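Local coordinates for DNA topoisomerase 2-associated protein PAT1 (PDB 5LMG) that activates mRNA decapping and represses translation in yeast, its C-terminal domain directly binding the decapping enzyme Dcp2 and the 5'-3' exonuclease Xrn1, at residues 56-61 / 110-115; 67-70 / 74-77; 186-191 / 240-245; 192-197 / 205-210. The protein carries 2 engineered substitutions. One frame throughout, in Å; residues are numbered along the deposited sequence.

Contact 1 (56-61 / 110-115); sequences ETVYEE and PRIFNF. With EDO (1,2-ethanediol), chain G; EDO (1,2-ethanediol), chain E.
R111 and I112, near the end of helix 103-114, lean on V58 and Y59 of helix 48-70 in a pairing of two helices at the edge of this mainly helical domain. R111 makes the longest reach. Its CB points toward the other helix, and CG continues beside the backbone N (chi1 -67°). Along the way the chain lies against I62 and L63, one turn beyond V58 and Y59. A bend at chi3 (71°) then sets NE in a salt bridge with E66, while NH1 comes 4.1 Å from CE2 of Y59. The guanidinium and phenol planes stand 89° apart. The Y59 hydroxyl goes elsewhere, bonding to the backbone oxygen of K104, whose ammonium also makes a cation-pi contact with the ring. Beside these polar groups, V58 CG1 meets I112 CD1 at 3.9 Å, the two side chains crossing at about a right angle; I112 also packs on I62 and M80. E61 faces another way, touching A79 and M80, with its carboxylate near an ethanediol. With an alanine here, A79 and M80 would probably lose cover and the diol its carboxylate neighbour. No hydrogen bond joins the two segments directly, so their pairing rests on van der Waals packing, and the charge of R111 is probably balanced by E66 further along helix 48-70.

Contact 2 (67-70 / 74-77); sequences ANLR and QTDS
The backbone N of D76 donates to an ordered water at 3.0 Å, and the same water accepts a weak bond from ND2 of N68, so that a single solvent molecule bridges the last turn of helix 48-70 to the extended loop that follows it. N68 sets its amide there with CG beside the backbone N (chi1 -70°). Its CB touches T75 CG2 at 3.7 Å and lies 3.8 Å from the carbonyl oxygen of Q74. The methyl of T75 does most of the touching: it also sits 3.8 Å from the backbone N of L69 and 4.2 Å from L69 CB, lying over the flank of the helix end. The arrangement is a short connection between two helices, in which the chain leaves helix 48-70, folds back over its last residues and enters helix 78-82, with S77 at the N-cap position. The S77 side chain makes no capping bond; its OG is hydrogen-bonded to the backbone oxygen of F115, and the D76 carboxylate bonds to the hydroxyl of T78 through OD1. On the helix side of the contact, L69 also packs on F115, the residue that follows helix 103-114.

Contact 3 (186-191 / 240-245); sequences LQLIRN and DKLFTS
The short helical segments 186-191 and 240-245 run in roughly the same direction, their axes 33° apart and 10.4 Å from each other at closest approach, with I189 opposite L242. The CB of I189 points toward the other helix. Its CG1 lies 3.7 Å from L242 CD1, and its CD1 reaches L242 CB at 3.7 Å, so the tip of the isoleucine rests along the base and one branch of the leucine, the two side chains crossing at about a right angle. L242 holds CG anti to the backbone N (chi1 -180°), which carries CD1 across to I189 and also to L188 CD2, 4.2 Å away. At the surface K241 starts toward helix 178-191 but carries its ammonium away from it. Several polar side chains are satisfied within their own helix: N191 ND2 donates to the backbone oxygen of Q187 at 2.8 Å, in the carbonyl plane and on a lone pair; S245 OG gives a bond of 2.7 Å to the oxygen of L242. The D240 carboxylate goes instead to H292. Such near-parallel packing is consistent with a helical domain whose family belongs to the TPR clan. Around the pair, L188 packs on helices 194-197, 118-130 and 201-216, L242 on 194-197 and 201-216, and F243 on helix 290-322.

Contact 4 (192-197 / 205-210); sequences NNVSFL and NLITIL. With EDO (1,2-ethanediol), chain J.
I207 of helix 201-216 rests its CD1 against V194 and L197, residues of the short helix 194-197, which opens with an asparagine N-cap at N193. The contact across the segments is wholly apolar: CD1 of I207 lies 4.1 Å from L197 CB and 4.3 Å from V194 CG1. Setting CG1 beside the backbone N (chi1 -63°) with an extended chi2 lets the isoleucine reach the other helix with its terminal methyl. All three residues are buried, and L188 of helix 178-191 and F280 of helix 275-286 also pack on I207, so the contact joins neighbouring helices inside the domain. Among the hydrogen bonds, on another side of helix 201-216, ND2 of N205 bonds to OE1 of Q161, and the backbone oxygen of N205 accepts O1 of an ethanediol at 2.7 Å. A leucine in place of N205 would probably leave the Q161 amide oxygen without this donor and disturb the packing against Y276 and L165. At the cap, N193 OD1 accepts from F196 N at 3.0 Å, the donor standing 38° out of the carbonyl plane.

The four contacts form two pairs in the helical domain. Contacts 1 and 2 share helix 48-70, their centres 12 Å apart; contact 2 is nested in the loop closed by contact 1, and S77 and L69 both meet F115. Further along the chain, contact 4 is nested in the same way within contact 3, with centres 9 Å apart. There V194 touches I189, L242 and S245, and L188 meets L197, so that helices 178-191, 194-197, 201-216 and 234-246 pack together. The centre of contact 4 lies about 8 Å from the centre of the chain, that of contact 2 about 33 Å. Nearest atoms of the two pairs are about 11 Å apart or more, consistent with a TPR-clan domain built by packing of neighbouring helices.

Contact 1 (56-61 / 110-115)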
loop_
_atom_site.group_PDB
_atom_site.type_symbol
_atom_site.label_atom_id
_atom_site.label_comp_id
_atom_site.label_asym_id
_atom_site.label_seq_id
_atom_site.Cartn_x
_atom_site.Cartn_y
_atom_site.Cartn_z
ATOM N N GLU A 56 15.677 -17.069 15.453
ATOM C CA GLU A 56 15.555 -18.225 16.368
ATOM C C GLU A 56 15.497 -17.769 17.824
ATOM O O GLU A 56 14.658 -18.264 18.577
ATOM C CB GLU A 56 16.691 -19.256 16.170
ATOM C CG GLU A 56 16.722 -19.955 14.812
ATOM C CD GLU A 56 15.390 -20.380 14.219
ATOM O OE1 GLU A 56 14.664 -21.162 14.874
ATOM O OE2 GLU A 56 15.075 -19.922 13.096
ATOM N N THR A 57 16.357 -16.798 18.197
ATOM C CA THR A 57 16.401 -16.168 19.521
ATOM C C THR A 57 15.051 -15.463 19.797
ATOM O O THR A 57 14.474 -15.674 20.864
ATOM C CB THR A 57 17.615 -15.222 19.618
ATOM O OG1 THR A 57 18.806 -15.986 19.444
ATOM C CG2 THR A 57 17.685 -14.476 20.944
ATOM N N VAL A 58 14.538 -14.677 18.822
ATOM C CA VAL A 58 13.243 -13.980 18.931
ATOM C C VAL A 58 12.105 -14.976 19.218
ATOM O O VAL A 58 11.310 -14.738 20.137
ATOM C CB VAL A 58 12.937 -13.047 17.724
ATOM C CG1 VAL A 58 11.487 -12.558 17.750
ATOM C CG2 VAL A 58 13.900 -11.856 17.691
ATOM N N TYR A 59 12.054 -16.096 18.462
ATOM C CA TYR A 59 11.065 -17.172 18.645
ATOM C C TYR A 59 11.153 -17.776 20.057
ATOM O O TYR A 59 10.123 -17.938 20.712
ATOM C CB TYR A 59 11.201 -18.252 17.546
ATOM C CG TYR A 59 10.345 -17.956 16.332
ATOM C CD1 TYR A 59 10.658 -16.906 15.470
ATOM C CD2 TYR A 59 9.202 -18.707 16.059
ATOM C CE1 TYR A 59 9.852 -16.604 14.375
ATOM C CE2 TYR A 59 8.388 -18.414 14.966
ATOM C CZ TYR A 59 8.705 -17.346 14.137
ATOM O OH TYR A 59 7.905 -17.029 13.064
ATOM N N GLU A 60 12.383 -18.039 20.550
ATOM C CA GLU A 60 12.605 -18.595 21.894
ATOM C C GLU A 60 12.036 -17.665 22.963
ATOM O O GLU A 60 11.312 -18.127 23.844
ATOM C CB GLU A 60 14.094 -18.848 22.150
ATOM C CG GLU A 60 14.631 -20.101 21.476
ATOM C CD GLU A 60 16.141 -20.267 21.486
ATOM O OE1 GLU A 60 16.855 -19.309 21.867
ATOM O OE2 GLU A 60 16.614 -21.354 21.082
ATOM N N GLU A 61 12.310 -16.354 22.843
ATOM C CA GLU A 61 11.831 -15.337 23.780
ATOM C C GLU A 61 10.308 -15.185 23.749
ATOM O O GLU A 61 9.703 -15.020 24.810
ATOM C CB GLU A 61 12.541 -13.988 23.581
ATOM C CG GLU A 61 14.060 -14.023 23.727
ATOM C CD GLU A 61 14.676 -14.407 25.063
ATOM O OE1 GLU A 61 13.933 -14.655 26.041
ATOM O OE2 GLU A 61 15.925 -14.458 25.124
ATOM N N PRO A 110 2.887 -10.187 14.780
ATOM C CA PRO A 110 1.705 -9.920 15.631
ATOM C C PRO A 110 1.895 -10.358 17.089
ATOM O O PRO A 110 1.449 -9.657 18.000
ATOM C CB PRO A 110 0.561 -10.674 14.934
ATOM C CG PRO A 110 1.062 -10.992 13.564
ATOM C CD PRO A 110 2.549 -11.124 13.684
ATOM N N ARG A 111 2.608 -11.480 17.300
ATOM C CA ARG A 111 2.917 -12.037 18.616
ATOM C C ARG A 111 3.886 -11.145 19.388
ATOM O O ARG A 111 3.711 -10.965 20.596
ATOM C CB ARG A 111 3.438 -13.466 18.487
ATOM C CG ARG A 111 2.368 -14.424 17.976
ATOM C CD ARG A 111 2.987 -15.629 17.298
ATOM N NE ARG A 111 3.633 -16.522 18.263
ATOM C CZ ARG A 111 4.439 -17.522 17.931
ATOM N NH1 ARG A 111 4.710 -17.771 16.657
ATOM N NH2 ARG A 111 4.986 -18.280 18.871
ATOM N N ILE A 112 4.876 -10.550 18.682
ATOM C CA ILE A 112 5.820 -9.574 19.241
ATOM C C ILE A 112 5.025 -8.380 19.822
ATOM O O ILE A 112 5.263 -7.971 20.968
ATOM C CB ILE A 112 6.861 -9.117 18.167
ATOM C CG1 ILE A 112 7.897 -10.229 17.876
ATOM C CG2 ILE A 112 7.557 -7.796 18.583
ATOM C CD1 ILE A 112 8.867 -9.916 16.722
ATOM N N PHE A 113 4.055 -7.856 19.024
ATOM C CA PHE A 113 3.215 -6.709 19.376
ATOM C C PHE A 113 2.334 -6.949 20.593
ATOM O O PHE A 113 2.029 -5.988 21.299
ATOM C CB PHE A 113 2.401 -6.227 18.165
ATOM C CG PHE A 113 3.143 -5.170 17.373
ATOM C CD1 PHE A 113 4.386 -5.443 16.803
ATOM C CD2 PHE A 113 2.615 -3.892 17.224
ATOM C CE1 PHE A 113 5.083 -4.458 16.105
ATOM C CE2 PHE A 113 3.310 -2.911 16.512
ATOM C CZ PHE A 113 4.541 -3.196 15.964
ATOM N N ASN A 114 2.001 -8.219 20.902
ATOM C CA ASN A 114 1.237 -8.542 22.108
ATOM C C ASN A 114 2.012 -8.222 23.402
ATOM O O ASN A 114 1.379 -7.983 24.428
ATOM C CB ASN A 114 0.823 -10.022 22.113
ATOM C CG ASN A 114 -0.255 -10.383 21.124
ATOM O OD1 ASN A 114 -1.027 -9.537 20.650
ATOM N ND2 ASN A 114 -0.347 -11.666 20.812
ATOM N N PHE A 115 3.363 -8.232 23.359
ATOM C CA PHE A 115 4.201 -8.019 24.550
ATOM C C PHE A 115 4.949 -6.674 24.598
ATOM O O PHE A 115 5.788 -6.483 25.479
ATOM C CB PHE A 115 5.186 -9.200 24.725
ATOM C CG PHE A 115 4.491 -10.521 24.954
ATOM C CD1 PHE A 115 4.031 -10.872 26.217
ATOM C CD2 PHE A 115 4.242 -11.388 23.893
ATOM C CE1 PHE A 115 3.353 -12.080 26.423
ATOM C CE2 PHE A 115 3.559 -12.590 24.096
ATOM C CZ PHE A 115 3.124 -12.933 25.361
HETATM C C1 EDO G . 15.427 -16.583 29.366
HETATM O O1 EDO G . 15.504 -17.999 29.309
HETATM C C2 EDO G . 16.426 -15.961 28.355
HETATM O O2 EDO G . 16.357 -14.543 28.428
HETATM C C1 EDO E . 20.449 -20.228 22.938
HETATM O O1 EDO E . 21.551 -19.478 23.428
HETATM C C2 EDO E . 20.871 -20.987 21.656
HETATM O O2 EDO E . 19.773 -21.743 21.170
#

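Contact 2 (67-70 / 74-77)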
loop_
_atom_site.group_PDB
_atom_site.type_symbol
_atom_site.label_atom_id
_atom_site.label_comp_id
_atom_site.label_asym_id
_atom_site.label_seq_id
_atom_site.Cartn_x
_atom_site.Cartn_y
_atom_site.Cartn_z
ATOM N N ALA A 67 4.270 -18.842 27.097
ATOM C CA ALA A 67 4.128 -19.919 28.094
ATOM C C ALA A 67 3.854 -19.348 29.492
ATOM O O ALA A 67 2.939 -19.826 30.164
ATOM C CB ALA A 67 5.366 -20.810 28.118
ATOM N N ASN A 68 4.621 -18.315 29.910
ATOM C CA ASN A 68 4.453 -17.644 31.210
ATOM C C ASN A 68 3.050 -17.048 31.338
ATOM O O ASN A 68 2.370 -17.301 32.335
ATOM C CB ASN A 68 5.507 -16.544 31.412
ATOM C CG ASN A 68 6.916 -17.032 31.631
ATOM O OD1 ASN A 68 7.171 -18.167 32.058
ATOM N ND2 ASN A 68 7.864 -16.162 31.363
ATOM N N LEU A 69 2.611 -16.300 30.304
ATOM C CA LEU A 69 1.290 -15.669 30.241
ATOM C C LEU A 69 0.154 -16.712 30.348
ATOM O O LEU A 69 -0.777 -16.524 31.130
ATOM C CB LEU A 69 1.157 -14.830 28.953
ATOM C CG LEU A 69 -0.017 -13.855 28.896
ATOM C CD1 LEU A 69 0.182 -12.687 29.850
ATOM C CD2 LEU A 69 -0.237 -13.349 27.489
ATOM N N ARG A 70 0.276 -17.821 29.596
ATOM C CA ARG A 70 -0.669 -18.945 29.540
ATOM C C ARG A 70 -0.791 -19.605 30.926
ATOM O O ARG A 70 -1.903 -19.897 31.370
ATOM C CB ARG A 70 -0.166 -19.959 28.505
ATOM C CG ARG A 70 -1.232 -20.798 27.828
ATOM C CD ARG A 70 -0.805 -21.196 26.415
ATOM N NE ARG A 70 0.510 -21.841 26.381
ATOM C CZ ARG A 70 1.453 -21.585 25.478
ATOM N NH1 ARG A 70 1.236 -20.702 24.510
ATOM N NH2 ARG A 70 2.620 -22.214 25.535
ATOM N N GLN A 74 4.016 -14.036 35.932
ATOM C CA GLN A 74 4.598 -12.735 35.606
ATOM C C GLN A 74 5.413 -12.793 34.311
ATOM O O GLN A 74 6.062 -13.808 34.038
ATOM C CB GLN A 74 5.460 -12.230 36.783
ATOM C CG GLN A 74 5.007 -10.885 37.373
ATOM C CD GLN A 74 3.576 -10.875 37.876
ATOM O OE1 GLN A 74 3.188 -11.655 38.752
ATOM N NE2 GLN A 74 2.760 -9.985 37.325
ATOM N N THR A 75 5.337 -11.729 33.501
ATOM C CA THR A 75 6.070 -11.635 32.233
ATOM C C THR A 75 7.002 -10.436 32.202
ATOM O O THR A 75 6.641 -9.355 32.684
ATOM C CB THR A 75 5.128 -11.622 31.011
ATOM O OG1 THR A 75 4.068 -10.699 31.251
ATOM C CG2 THR A 75 4.569 -13.009 30.676
ATOM N N ASP A 76 8.192 -10.629 31.613
ATOM C CA ASP A 76 9.205 -9.593 31.434
ATOM C C ASP A 76 9.677 -9.673 29.983
ATOM O O ASP A 76 10.350 -10.633 29.601
ATOM C CB ASP A 76 10.374 -9.772 32.433
ATOM C CG ASP A 76 11.298 -8.566 32.560
ATOM O OD1 ASP A 76 11.518 -7.872 31.542
ATOM O OD2 ASP A 76 11.814 -8.325 33.679
ATOM N N SER A 77 9.289 -8.675 29.176
ATOM C CA SER A 77 9.585 -8.596 27.742
ATOM C C SER A 77 10.924 -7.909 27.384
ATOM O O SER A 77 11.173 -7.676 26.201
ATOM C CB SER A 77 8.427 -7.924 27.008
ATOM O OG SER A 77 8.273 -6.585 27.446
HETATM O O HOH W 1 9.020 -13.437 31.171
#

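Contact 3 (186-191 / 240-245)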
loop_
_atom_site.group_PDB
_atom_site.type_symbol
_atom_site.label_atom_id
_atom_site.label_comp_id
_atom_site.label_asym_id
_atom_site.label_seq_id
_atom_site.Cartn_x
_atom_site.Cartn_y
_atom_site.Cartn_z
ATOM N N LEU A 186 7.178 12.461 8.010
ATOM C CA LEU A 186 8.456 13.151 7.849
ATOM C C LEU A 186 9.586 12.143 7.734
ATOM O O LEU A 186 10.464 12.340 6.900
ATOM C CB LEU A 186 8.719 14.141 8.999
ATOM C CG LEU A 186 7.958 15.470 8.937
ATOM C CD1 LEU A 186 8.143 16.262 10.232
ATOM C CD2 LEU A 186 8.382 16.298 7.730
ATOM N N GLN A 187 9.534 11.034 8.516
ATOM C CA GLN A 187 10.523 9.944 8.447
ATOM C C GLN A 187 10.551 9.353 7.027
ATOM O O GLN A 187 11.626 9.139 6.474
ATOM C CB GLN A 187 10.209 8.824 9.468
ATOM C CG GLN A 187 10.579 9.139 10.920
ATOM C CD GLN A 187 12.063 9.145 11.210
ATOM O OE1 GLN A 187 12.838 8.327 10.700
ATOM N NE2 GLN A 187 12.483 10.043 12.090
ATOM N N LEU A 188 9.363 9.148 6.429
ATOM C CA LEU A 188 9.204 8.610 5.080
ATOM C C LEU A 188 9.777 9.544 3.997
ATOM O O LEU A 188 10.599 9.114 3.193
ATOM C CB LEU A 188 7.716 8.293 4.827
ATOM C CG LEU A 188 7.346 7.771 3.446
ATOM C CD1 LEU A 188 6.649 6.451 3.546
ATOM C CD2 LEU A 188 6.479 8.774 2.715
ATOM N N ILE A 189 9.347 10.818 3.997
ATOM C CA ILE A 189 9.714 11.839 3.009
ATOM C C ILE A 189 11.216 12.215 3.051
ATOM O O ILE A 189 11.829 12.393 1.993
ATOM C CB ILE A 189 8.760 13.068 3.194
ATOM C CG1 ILE A 189 7.284 12.679 2.920
ATOM C CG2 ILE A 189 9.150 14.255 2.329
ATOM C CD1 ILE A 189 6.223 13.604 3.672
ATOM N N ARG A 190 11.803 12.317 4.259
ATOM C CA ARG A 190 13.198 12.725 4.435
ATOM C C ARG A 190 14.252 11.639 4.193
ATOM O O ARG A 190 15.383 11.969 3.829
ATOM C CB ARG A 190 13.410 13.334 5.832
ATOM C CG ARG A 190 12.693 14.648 6.018
ATOM C CD ARG A 190 12.861 15.162 7.429
ATOM N NE ARG A 190 12.344 16.521 7.553
ATOM C CZ ARG A 190 12.022 17.097 8.708
ATOM N NH1 ARG A 190 12.156 16.433 9.852
ATOM N NH2 ARG A 190 11.569 18.346 8.728
ATOM N N ASN A 191 13.910 10.373 4.423
ATOM C CA ASN A 191 14.876 9.272 4.323
ATOM C C ASN A 191 14.742 8.397 3.077
ATOM O O ASN A 191 15.494 7.430 2.924
ATOM C CB ASN A 191 14.805 8.420 5.592
ATOM C CG ASN A 191 15.160 9.219 6.822
ATOM O OD1 ASN A 191 16.329 9.522 7.082
ATOM N ND2 ASN A 191 14.151 9.660 7.557
ATOM N N ASP A 240 1.910 19.075 1.606
ATOM C CA ASP A 240 2.559 19.803 0.525
ATOM C C ASP A 240 3.995 19.341 0.272
ATOM O O ASP A 240 4.401 19.291 -0.890
ATOM C CB ASP A 240 2.476 21.318 0.724
ATOM C CG ASP A 240 2.682 22.069 -0.574
ATOM O OD1 ASP A 240 1.846 21.898 -1.505
ATOM O OD2 ASP A 240 3.714 22.771 -0.696
ATOM N N LYS A 241 4.750 18.982 1.338
ATOM C CA LYS A 241 6.118 18.444 1.202
ATOM C C LYS A 241 6.072 17.085 0.471
ATOM O O LYS A 241 6.875 16.842 -0.439
ATOM C CB LYS A 241 6.811 18.307 2.567
ATOM C CG LYS A 241 7.224 19.646 3.180
ATOM C CD LYS A 241 7.784 19.470 4.591
ATOM C CE LYS A 241 7.382 20.603 5.525
ATOM N NZ LYS A 241 8.019 21.896 5.156
ATOM N N LEU A 242 5.103 16.224 0.840
ATOM C CA LEU A 242 4.861 14.934 0.193
ATOM C C LEU A 242 4.461 15.149 -1.271
ATOM O O LEU A 242 4.959 14.445 -2.152
ATOM C CB LEU A 242 3.742 14.166 0.920
ATOM C CG LEU A 242 3.393 12.796 0.341
ATOM C CD1 LEU A 242 4.485 11.777 0.653
ATOM C CD2 LEU A 242 2.058 12.318 0.863
ATOM N N PHE A 243 3.553 16.122 -1.521
ATOM C CA PHE A 243 3.071 16.443 -2.865
ATOM C C PHE A 243 4.232 16.855 -3.789
ATOM O O PHE A 243 4.280 16.398 -4.931
ATOM C CB PHE A 243 1.970 17.522 -2.824
ATOM C CG PHE A 243 1.193 17.631 -4.114
ATOM C CD1 PHE A 243 1.630 18.464 -5.144
ATOM C CD2 PHE A 243 0.024 16.902 -4.302
ATOM C CE1 PHE A 243 0.919 18.548 -6.349
ATOM C CE2 PHE A 243 -0.691 16.990 -5.506
ATOM C CZ PHE A 243 -0.238 17.818 -6.516
ATOM N N THR A 244 5.178 17.659 -3.264
ATOM C CA THR A 244 6.387 18.127 -3.960
ATOM C C THR A 244 7.243 16.945 -4.450
ATOM O O THR A 244 7.697 16.973 -5.596
ATOM C CB THR A 244 7.182 19.100 -3.061
ATOM O OG1 THR A 244 6.330 20.166 -2.667
ATOM C CG2 THR A 244 8.412 19.689 -3.747
ATOM N N SER A 245 7.447 15.911 -3.601
ATOM C CA SER A 245 8.243 14.738 -3.967
ATOM C C SER A 245 7.598 13.855 -5.060
ATOM O O SER A 245 8.317 13.099 -5.707
ATOM C CB SER A 245 8.596 13.903 -2.736
ATOM O OG SER A 245 7.443 13.357 -2.120
#

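Contact 4 (192-197 / 205-210)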
loop_
_atom_site.group_PDB
_atom_site.type_symbol
_atom_site.label_atom_id
_atom_site.label_comp_id
_atom_site.label_asym_id
_atom_site.label_seq_id
_atom_site.Cartn_x
_atom_site.Cartn_y
_atom_site.Cartn_z
ATOM N N ASN A 192 13.789 8.723 2.197
ATOM C CA ASN A 192 13.518 7.921 1.006
ATOM C C ASN A 192 13.208 8.758 -0.210
ATOM O O ASN A 192 12.660 9.858 -0.085
ATOM C CB ASN A 192 12.292 7.021 1.259
ATOM C CG ASN A 192 12.428 6.083 2.425
ATOM O OD1 ASN A 192 13.056 5.026 2.325
ATOM N ND2 ASN A 192 11.840 6.451 3.557
ATOM N N ASN A 193 13.471 8.175 -1.401
ATOM C CA ASN A 193 13.045 8.726 -2.674
ATOM C C ASN A 193 11.577 8.252 -2.697
ATOM O O ASN A 193 11.319 7.052 -2.860
ATOM C CB ASN A 193 13.834 8.098 -3.842
ATOM C CG ASN A 193 13.437 8.600 -5.213
ATOM O OD1 ASN A 193 12.263 8.614 -5.609
ATOM N ND2 ASN A 193 14.424 9.003 -5.984
ATOM N N VAL A 194 10.639 9.183 -2.432
ATOM C CA VAL A 194 9.194 8.929 -2.342
ATOM C C VAL A 194 8.645 8.341 -3.655
ATOM O O VAL A 194 7.891 7.367 -3.603
ATOM C CB VAL A 194 8.388 10.166 -1.836
ATOM C CG1 VAL A 194 6.921 9.819 -1.594
ATOM C CG2 VAL A 194 9.001 10.739 -0.559
ATOM N N SER A 195 9.066 8.881 -4.819
ATOM C CA SER A 195 8.634 8.371 -6.123
ATOM C C SER A 195 9.005 6.880 -6.308
ATOM O O SER A 195 8.184 6.124 -6.831
ATOM C CB SER A 195 9.189 9.220 -7.259
ATOM O OG SER A 195 8.766 8.690 -8.504
ATOM N N PHE A 196 10.216 6.455 -5.857
ATOM C CA PHE A 196 10.595 5.045 -5.898
ATOM C C PHE A 196 9.619 4.207 -5.049
ATOM O O PHE A 196 9.164 3.171 -5.525
ATOM C CB PHE A 196 12.061 4.792 -5.466
ATOM C CG PHE A 196 12.370 3.310 -5.287
ATOM C CD1 PHE A 196 12.459 2.461 -6.389
ATOM C CD2 PHE A 196 12.504 2.757 -4.015
ATOM C CE1 PHE A 196 12.695 1.086 -6.222
ATOM C CE2 PHE A 196 12.753 1.384 -3.850
ATOM C CZ PHE A 196 12.845 0.557 -4.956
ATOM N N LEU A 197 9.260 4.683 -3.829
ATOM C CA LEU A 197 8.324 3.982 -2.925
ATOM C C LEU A 197 6.947 3.736 -3.562
ATOM O O LEU A 197 6.333 2.687 -3.323
ATOM C CB LEU A 197 8.159 4.712 -1.574
ATOM C CG LEU A 197 9.379 4.815 -0.648
ATOM C CD1 LEU A 197 8.976 5.444 0.679
ATOM C CD2 LEU A 197 10.052 3.436 -0.405
ATOM N N ASN A 205 0.766 1.375 -0.520
ATOM C CA ASN A 205 -0.209 1.073 0.533
ATOM C C ASN A 205 0.199 1.668 1.886
ATOM O O ASN A 205 -0.664 2.164 2.601
ATOM C CB ASN A 205 -0.481 -0.406 0.628
ATOM C CG ASN A 205 -1.240 -0.985 -0.549
ATOM O OD1 ASN A 205 -1.799 -0.269 -1.393
ATOM N ND2 ASN A 205 -1.257 -2.303 -0.644
ATOM N N LEU A 206 1.508 1.667 2.213
ATOM C CA LEU A 206 1.996 2.278 3.456
ATOM C C LEU A 206 1.764 3.791 3.448
ATOM O O LEU A 206 1.369 4.339 4.476
ATOM C CB LEU A 206 3.477 1.961 3.719
ATOM C CG LEU A 206 3.759 0.596 4.351
ATOM C CD1 LEU A 206 5.223 0.216 4.213
ATOM C CD2 LEU A 206 3.367 0.586 5.806
ATOM N N ILE A 207 1.964 4.455 2.286
ATOM C CA ILE A 207 1.743 5.899 2.151
ATOM C C ILE A 207 0.242 6.197 2.330
ATOM O O ILE A 207 -0.096 7.077 3.114
ATOM C CB ILE A 207 2.354 6.501 0.848
ATOM C CG1 ILE A 207 3.893 6.348 0.837
ATOM C CG2 ILE A 207 1.969 7.993 0.678
ATOM C CD1 ILE A 207 4.557 6.400 -0.558
ATOM N N THR A 208 -0.641 5.403 1.671
ATOM C CA THR A 208 -2.106 5.540 1.763
ATOM C C THR A 208 -2.589 5.469 3.219
ATOM O O THR A 208 -3.425 6.290 3.610
ATOM C CB THR A 208 -2.820 4.520 0.878
ATOM O OG1 THR A 208 -2.255 4.570 -0.420
ATOM C CG2 THR A 208 -4.347 4.747 0.807
ATOM N N ILE A 209 -2.060 4.495 4.002
ATOM C CA ILE A 209 -2.364 4.324 5.428
ATOM C C ILE A 209 -2.013 5.617 6.206
ATOM O O ILE A 209 -2.860 6.107 6.933
ATOM C CB ILE A 209 -1.639 3.081 6.021
ATOM C CG1 ILE A 209 -2.290 1.771 5.536
ATOM C CG2 ILE A 209 -1.588 3.144 7.563
ATOM C CD1 ILE A 209 -1.349 0.614 5.521
ATOM N N LEU A 210 -0.774 6.156 6.042
ATOM C CA LEU A 210 -0.339 7.390 6.712
ATOM C C LEU A 210 -1.203 8.590 6.334
ATOM O O LEU A 210 -1.626 9.307 7.234
ATOM C CB LEU A 210 1.160 7.720 6.484
ATOM C CG LEU A 210 2.221 6.748 7.016
ATOM C CD1 LEU A 210 3.612 7.288 6.724
ATOM C CD2 LEU A 210 2.082 6.519 8.531
HETATM C C1 EDO J . -4.255 1.156 1.998
HETATM O O1 EDO J . -2.993 0.788 2.503
HETATM C C2 EDO J . -4.425 0.511 0.607
HETATM O O2 EDO J . -5.430 1.201 -0.109
#